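PDB 2IEE: probable ABC transporter extracellular-binding protein yckB from Bacillus subtilis, which probably serves as the extracellular solute-binding component of a binding-protein-dependent ABC transport system, capturing a small solute for delivery to its membrane partners. Local coordinates for residues A227-E230 with M231-G235; A219-K222 with K223-A227. All blocks are in the same frame, centred on the assembly; numbering follows the deposited sequence.

Interaction 1 of 2, residues A227-E230 with M231-G235; sequences ALKE and MSKDG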
ATOM      1  N   ALA A 227      20.967   1.995  -2.960  1.00 20.19           N
ATOM      2  CA  ALA A 227      20.315   3.105  -3.650  1.00 19.92           C
ATOM      3  C   ALA A 227      19.151   3.662  -2.822  1.00 19.77           C
ATOM      4  O   ALA A 227      18.944   4.871  -2.772  1.00 20.76           O
ATOM      5  CB  ALA A 227      19.824   2.653  -5.018  1.00 20.11           C
ATOM      6  N   LEU A 228      18.398   2.778  -2.171  1.00 17.39           N
ATOM      7  CA  LEU A 228      17.274   3.199  -1.341  1.00 17.09           C
ATOM      8  C   LEU A 228      17.751   4.023  -0.146  1.00 17.76           C
ATOM      9  O   LEU A 228      17.098   4.991   0.247  1.00 16.79           O
ATOM     10  CB  LEU A 228      16.482   1.977  -0.852  1.00 14.34           C
ATOM     11  CG  LEU A 228      15.546   1.314  -1.867  1.00 14.10           C
ATOM     12  CD1 LEU A 228      14.969   0.017  -1.308  1.00 12.45           C
ATOM     13  CD2 LEU A 228      14.431   2.285  -2.217  1.00 14.74           C
ATOM     14  N   LYS A 229      18.886   3.635   0.428  1.00 18.32           N
ATOM     15  CA  LYS A 229      19.454   4.345   1.567  1.00 20.86           C
ATOM     16  C   LYS A 229      19.880   5.743   1.130  1.00 21.73           C
ATOM     17  O   LYS A 229      19.684   6.720   1.849  1.00 22.75           O
ATOM     18  CB  LYS A 229      20.665   3.578   2.118  1.00 23.76           C
ATOM     19  CG  LYS A 229      21.390   4.282   3.257  1.00 26.39           C
ATOM     20  CD  LYS A 229      22.483   3.404   3.855  1.00 31.23           C
ATOM     21  CE  LYS A 229      23.160   4.088   5.043  1.00 33.05           C
ATOM     22  NZ  LYS A 229      24.159   3.202   5.714  1.00 34.89           N
ATOM     23  N   GLU A 230      20.467   5.821  -0.058  1.00 23.58           N
ATOM     24  CA  GLU A 230      20.917   7.082  -0.624  1.00 25.80           C
ATOM     25  C   GLU A 230      19.711   8.000  -0.830  1.00 26.00           C
ATOM     26  O   GLU A 230      19.790   9.211  -0.606  1.00 24.42           O
ATOM     27  CB  GLU A 230      21.617   6.816  -1.960  1.00 27.88           C
ATOM     28  CG  GLU A 230      22.166   8.038  -2.665  1.00 33.05           C
ATOM     29  CD  GLU A 230      22.810   7.680  -3.997  1.00 38.71           C
ATOM     30  OE1 GLU A 230      23.839   6.965  -3.992  1.00 39.49           O
ATOM     31  OE2 GLU A 230      22.286   8.105  -5.050  1.00 40.26           O
HETATM   32  N   MSE A 231      18.598   7.408  -1.256  1.00 25.71           N
HETATM   33  CA  MSE A 231      17.364   8.149  -1.498  1.00 25.90           C
HETATM   34  C   MSE A 231      16.736   8.558  -0.172  1.00 26.81           C
HETATM   35  O   MSE A 231      16.162   9.642  -0.038  1.00 25.65           O
HETATM   36  CB  MSE A 231      16.390   7.285  -2.303  1.00 25.95           C
HETATM   37  CG  MSE A 231      16.760   7.147  -3.776  1.00 25.55           C
HETATM   38 SE   MSE A 231      15.704   5.794  -4.677  1.00 32.10          SE
HETATM   39  CE  MSE A 231      14.041   6.770  -4.820  1.00 28.81           C
ATOM     40  N   SER A 232      16.863   7.680   0.815  1.00 27.52           N
ATOM     41  CA  SER A 232      16.329   7.932   2.140  1.00 29.10           C
ATOM     42  C   SER A 232      17.034   9.115   2.789  1.00 28.41           C
ATOM     43  O   SER A 232      16.402   9.935   3.461  1.00 29.04           O
ATOM     44  CB  SER A 232      16.508   6.695   3.016  1.00 29.75           C
ATOM     45  OG  SER A 232      16.034   6.946   4.325  1.00 33.20           O
ATOM     46  N   LYS A 233      18.344   9.204   2.575  1.00 27.41           N
ATOM     47  CA  LYS A 233      19.147  10.273   3.156  1.00 26.91           C
ATOM     48  C   LYS A 233      19.037  11.617   2.437  1.00 27.12           C
ATOM     49  O   LYS A 233      19.125  12.661   3.083  1.00 28.84           O
ATOM     50  CB  LYS A 233      20.616   9.837   3.233  1.00 26.97           C
ATOM     51  CG  LYS A 233      20.822   8.550   4.024  1.00 27.85           C
ATOM     52  CD  LYS A 233      22.235   7.986   3.895  1.00 28.68           C
ATOM     53  CE  LYS A 233      23.235   8.748   4.747  1.00 30.63           C
ATOM     54  NZ  LYS A 233      24.572   8.076   4.769  1.00 31.67           N
ATOM     55  N   ASP A 234      18.848  11.617   1.118  1.00 26.10           N
ATOM     56  CA  ASP A 234      18.739  12.896   0.422  1.00 25.05           C
ATOM     57  C   ASP A 234      17.313  13.418   0.268  1.00 24.25           C
ATOM     58  O   ASP A 234      17.089  14.434  -0.383  1.00 24.81           O
ATOM     59  CB  ASP A 234      19.416  12.849  -0.946  1.00 23.66           C
ATOM     60  CG  ASP A 234      18.718  11.929  -1.924  1.00 25.04           C
ATOM     61  OD1 ASP A 234      17.518  11.629  -1.741  1.00 25.13           O
ATOM     62  OD2 ASP A 234      19.382  11.523  -2.900  1.00 25.49           O
ATOM     63  N   GLY A 235      16.348  12.726   0.863  1.00 24.32           N
ATOM     64  CA  GLY A 235      14.971  13.186   0.789  1.00 25.39           C
ATOM     65  C   GLY A 235      14.153  12.764  -0.419  1.00 24.00           C
ATOM     66  O   GLY A 235      13.000  13.171  -0.551  1.00 24.42           O
TER
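Four successive i to i+4 hydrogen bonds, the first from Met231 N to Ala227 O (3.0 Å) and the last from Asp234 N to Glu230 O (3.1 Å), carry the α-helix onward until Gly235 departs from helical angles at phi 86°, a backbone conformation that glycine adopts with ease. Leu228 and Met231, a selenomethionine, face the protein interior, and their nearest side-chain atoms, CD2 and SE, are 4.5 Å apart, a loose apolar touch. Met231 CG, anti to its carbonyl carbon, passes 3.3 Å from Ala227 O before the flexible chain bends at its end toward helices 49-60 and 236-244, a buried place that suits a long apolar residue. On the outer face Lys229 and Lys233 run alongside each other, methylene to methylene, with Lys229 CG 3.9 Å from Lys233 CD; their two NZ atoms stand 5.0 Å apart. Glu230 forms a salt bridge with Arg60, while Asp234 turns OD1 to Ser236 OG at the start of the next helix. Glu230 OE2 and Asp234 OD2 also lie 5.0 Å apart, and Arg60, only weakly paired with Asp234, would probably ease the repulsion between these two carboxylates.

Interaction 2 of 2, residues A219-K222 with K223-A227; sequences ALQK and KMNEA
Lys222 NZ donates to Glu226 OE2 at 2.8 Å, a salt bridge between residues one helical turn apart. The ammonium comes from above the carboxylate, 39° out of its plane. Lys222 leaves the backbone with CG anti to N and stays extended until chi4 (-55°) swings NZ over toward the acid; Glu226 leans back along the helix to meet it, CG 3.3 Å from Lys222 O, and the two chains pass each other at a slant. Long, flexible side chains of opposite charge suit such i, i+4 positions on a solvent-facing surface. Beneath them the i to i+4 backbone bonds continue; the straightest joins Met224 N to Leu220 O at 2.9 Å, with an N-H...O angle of 168°. The buried face belongs to Leu220 and Met224, a selenomethionine: they lie side by side, Leu220 CD1 4.2 Å from Met224 CG, apolar groups fitted to the interior. Asn225 folds back over the preceding turn, its CG 3.3 Å from Gln221 O, and its OD1 accepts a hydrogen bond from Thr105 N, a role a short amide can fill without leaving the helix. Around this stretch, Leu220 meets Trp14 of helix 14-20 and Met213 of strand 197-214, while Met224 touches Leu211 of that strand and Ala57 of helix 49-60.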
ATOM      1  N   ALA A 219      23.155 -10.187  -3.881  1.00 20.47           N
ATOM      2  CA  ALA A 219      23.905  -9.100  -4.504  1.00 19.91           C
ATOM      3  C   ALA A 219      22.950  -7.993  -4.955  1.00 19.11           C
ATOM      4  O   ALA A 219      23.195  -6.815  -4.706  1.00 20.30           O
ATOM      5  CB  ALA A 219      24.712  -9.628  -5.694  1.00 20.32           C
ATOM      6  N   LEU A 220      21.869  -8.373  -5.627  1.00 18.34           N
ATOM      7  CA  LEU A 220      20.876  -7.404  -6.078  1.00 17.13           C
ATOM      8  C   LEU A 220      20.273  -6.722  -4.852  1.00 17.75           C
ATOM      9  O   LEU A 220      20.111  -5.498  -4.820  1.00 18.93           O
ATOM     10  CB  LEU A 220      19.765  -8.101  -6.869  1.00 16.80           C
ATOM     11  CG  LEU A 220      18.551  -7.250  -7.272  1.00 14.27           C
ATOM     12  CD1 LEU A 220      18.985  -6.086  -8.144  1.00 12.89           C
ATOM     13  CD2 LEU A 220      17.557  -8.127  -8.020  1.00 13.15           C
ATOM     14  N   GLN A 221      19.954  -7.526  -3.841  1.00 16.65           N
ATOM     15  CA  GLN A 221      19.370  -7.018  -2.599  1.00 18.26           C
ATOM     16  C   GLN A 221      20.226  -5.915  -1.975  1.00 19.49           C
ATOM     17  O   GLN A 221      19.709  -4.866  -1.580  1.00 18.05           O
ATOM     18  CB  GLN A 221      19.211  -8.152  -1.587  1.00 17.17           C
ATOM     19  CG  GLN A 221      18.383  -7.780  -0.382  1.00 19.14           C
ATOM     20  CD  GLN A 221      18.413  -8.846   0.688  1.00 22.69           C
ATOM     21  OE1 GLN A 221      17.588  -8.850   1.603  1.00 19.96           O
ATOM     22  NE2 GLN A 221      19.377  -9.756   0.585  1.00 20.76           N
ATOM     23  N   LYS A 222      21.534  -6.154  -1.884  1.00 18.55           N
ATOM     24  CA  LYS A 222      22.443  -5.174  -1.294  1.00 19.07           C
ATOM     25  C   LYS A 222      22.534  -3.897  -2.131  1.00 18.51           C
ATOM     26  O   LYS A 222      22.574  -2.790  -1.597  1.00 16.71           O
ATOM     27  CB  LYS A 222      23.836  -5.787  -1.119  1.00 22.62           C
ATOM     28  CG  LYS A 222      24.776  -4.944  -0.264  1.00 29.49           C
ATOM     29  CD  LYS A 222      26.152  -5.584  -0.115  1.00 34.06           C
ATOM     30  CE  LYS A 222      27.022  -4.786   0.853  1.00 36.55           C
ATOM     31  NZ  LYS A 222      27.125  -3.348   0.456  1.00 38.52           N
ATOM     32  N   LYS A 223      22.560  -4.051  -3.450  1.00 19.67           N
ATOM     33  CA  LYS A 223      22.640  -2.901  -4.345  1.00 19.34           C
ATOM     34  C   LYS A 223      21.379  -2.042  -4.262  1.00 18.77           C
ATOM     35  O   LYS A 223      21.459  -0.812  -4.205  1.00 17.45           O
ATOM     36  CB  LYS A 223      22.877  -3.378  -5.781  1.00 20.06           C
ATOM     37  CG  LYS A 223      24.314  -3.814  -6.041  1.00 24.72           C
ATOM     38  CD  LYS A 223      25.228  -2.598  -6.038  1.00 29.02           C
ATOM     39  CE  LYS A 223      26.669  -2.967  -6.297  1.00 33.38           C
ATOM     40  NZ  LYS A 223      27.522  -1.747  -6.414  1.00 35.43           N
HETATM   41  N   MSE A 224      20.219  -2.690  -4.260  1.00 20.94           N
HETATM   42  CA  MSE A 224      18.949  -1.975  -4.161  1.00 21.90           C
HETATM   43  C   MSE A 224      18.897  -1.183  -2.859  1.00 20.54           C
HETATM   44  O   MSE A 224      18.520  -0.009  -2.854  1.00 17.76           O
HETATM   45  CB  MSE A 224      17.772  -2.952  -4.203  1.00 28.41           C
HETATM   46  CG  MSE A 224      17.238  -3.254  -5.591  1.00 37.86           C
HETATM   47 SE   MSE A 224      16.471  -1.679  -6.443  1.00 51.90          SE
HETATM   48  CE  MSE A 224      17.398  -1.799  -8.119  1.00 42.06           C
ATOM     49  N   ASN A 225      19.277  -1.827  -1.757  1.00 19.28           N
ATOM     50  CA  ASN A 225      19.265  -1.164  -0.454  1.00 20.19           C
ATOM     51  C   ASN A 225      20.224   0.023  -0.438  1.00 20.38           C
ATOM     52  O   ASN A 225      19.959   1.039   0.207  1.00 19.41           O
ATOM     53  CB  ASN A 225      19.640  -2.148   0.658  1.00 19.16           C
ATOM     54  CG  ASN A 225      18.525  -3.142   0.959  1.00 20.43           C
ATOM     55  OD1 ASN A 225      17.451  -3.096   0.353  1.00 16.06           O
ATOM     56  ND2 ASN A 225      18.776  -4.041   1.903  1.00 18.07           N
ATOM     57  N   GLU A 226      21.334  -0.114  -1.155  1.00 19.95           N
ATOM     58  CA  GLU A 226      22.323   0.953  -1.233  1.00 21.27           C
ATOM     59  C   GLU A 226      21.700   2.193  -1.870  1.00 20.78           C
ATOM     60  O   GLU A 226      21.864   3.307  -1.373  1.00 22.07           O
ATOM     61  CB  GLU A 226      23.545   0.480  -2.037  1.00 21.08           C
ATOM     62  CG  GLU A 226      24.594  -0.247  -1.193  1.00 25.57           C
ATOM     63  CD  GLU A 226      25.724  -0.867  -2.015  1.00 29.20           C
ATOM     64  OE1 GLU A 226      26.273  -0.181  -2.905  1.00 29.80           O
ATOM     65  OE2 GLU A 226      26.068  -2.041  -1.758  1.00 30.97           O
ATOM     66  N   ALA A 227      20.967   1.995  -2.960  1.00 20.19           N
ATOM     67  CA  ALA A 227      20.315   3.105  -3.650  1.00 19.92           C
ATOM     68  C   ALA A 227      19.151   3.662  -2.822  1.00 19.77           C
ATOM     69  O   ALA A 227      18.944   4.871  -2.772  1.00 20.76           O
ATOM     70  CB  ALA A 227      19.824   2.653  -5.018  1.00 20.11           C
TER

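Overall arrangement
Both contacts belong to helix 218-234, which follows the long strand 197-214. Going from the N terminus, interaction 2 comes first, joining 219-222 to 223-227, and interaction 1 continues from the shared Ala227 to Gly235, where the chain turns into helix 236-244. Each closes no more than a turn or so of helix; they adjoin in sequence, neither nesting nor crossing, with centres about 12 Å apart. Together they set one helix against different neighbours: its first half against helix 14-20 and strand 197-214, its second against helix 236-244. Helix 49-60 and the loop around Ser104 and Thr105 are met by both halves.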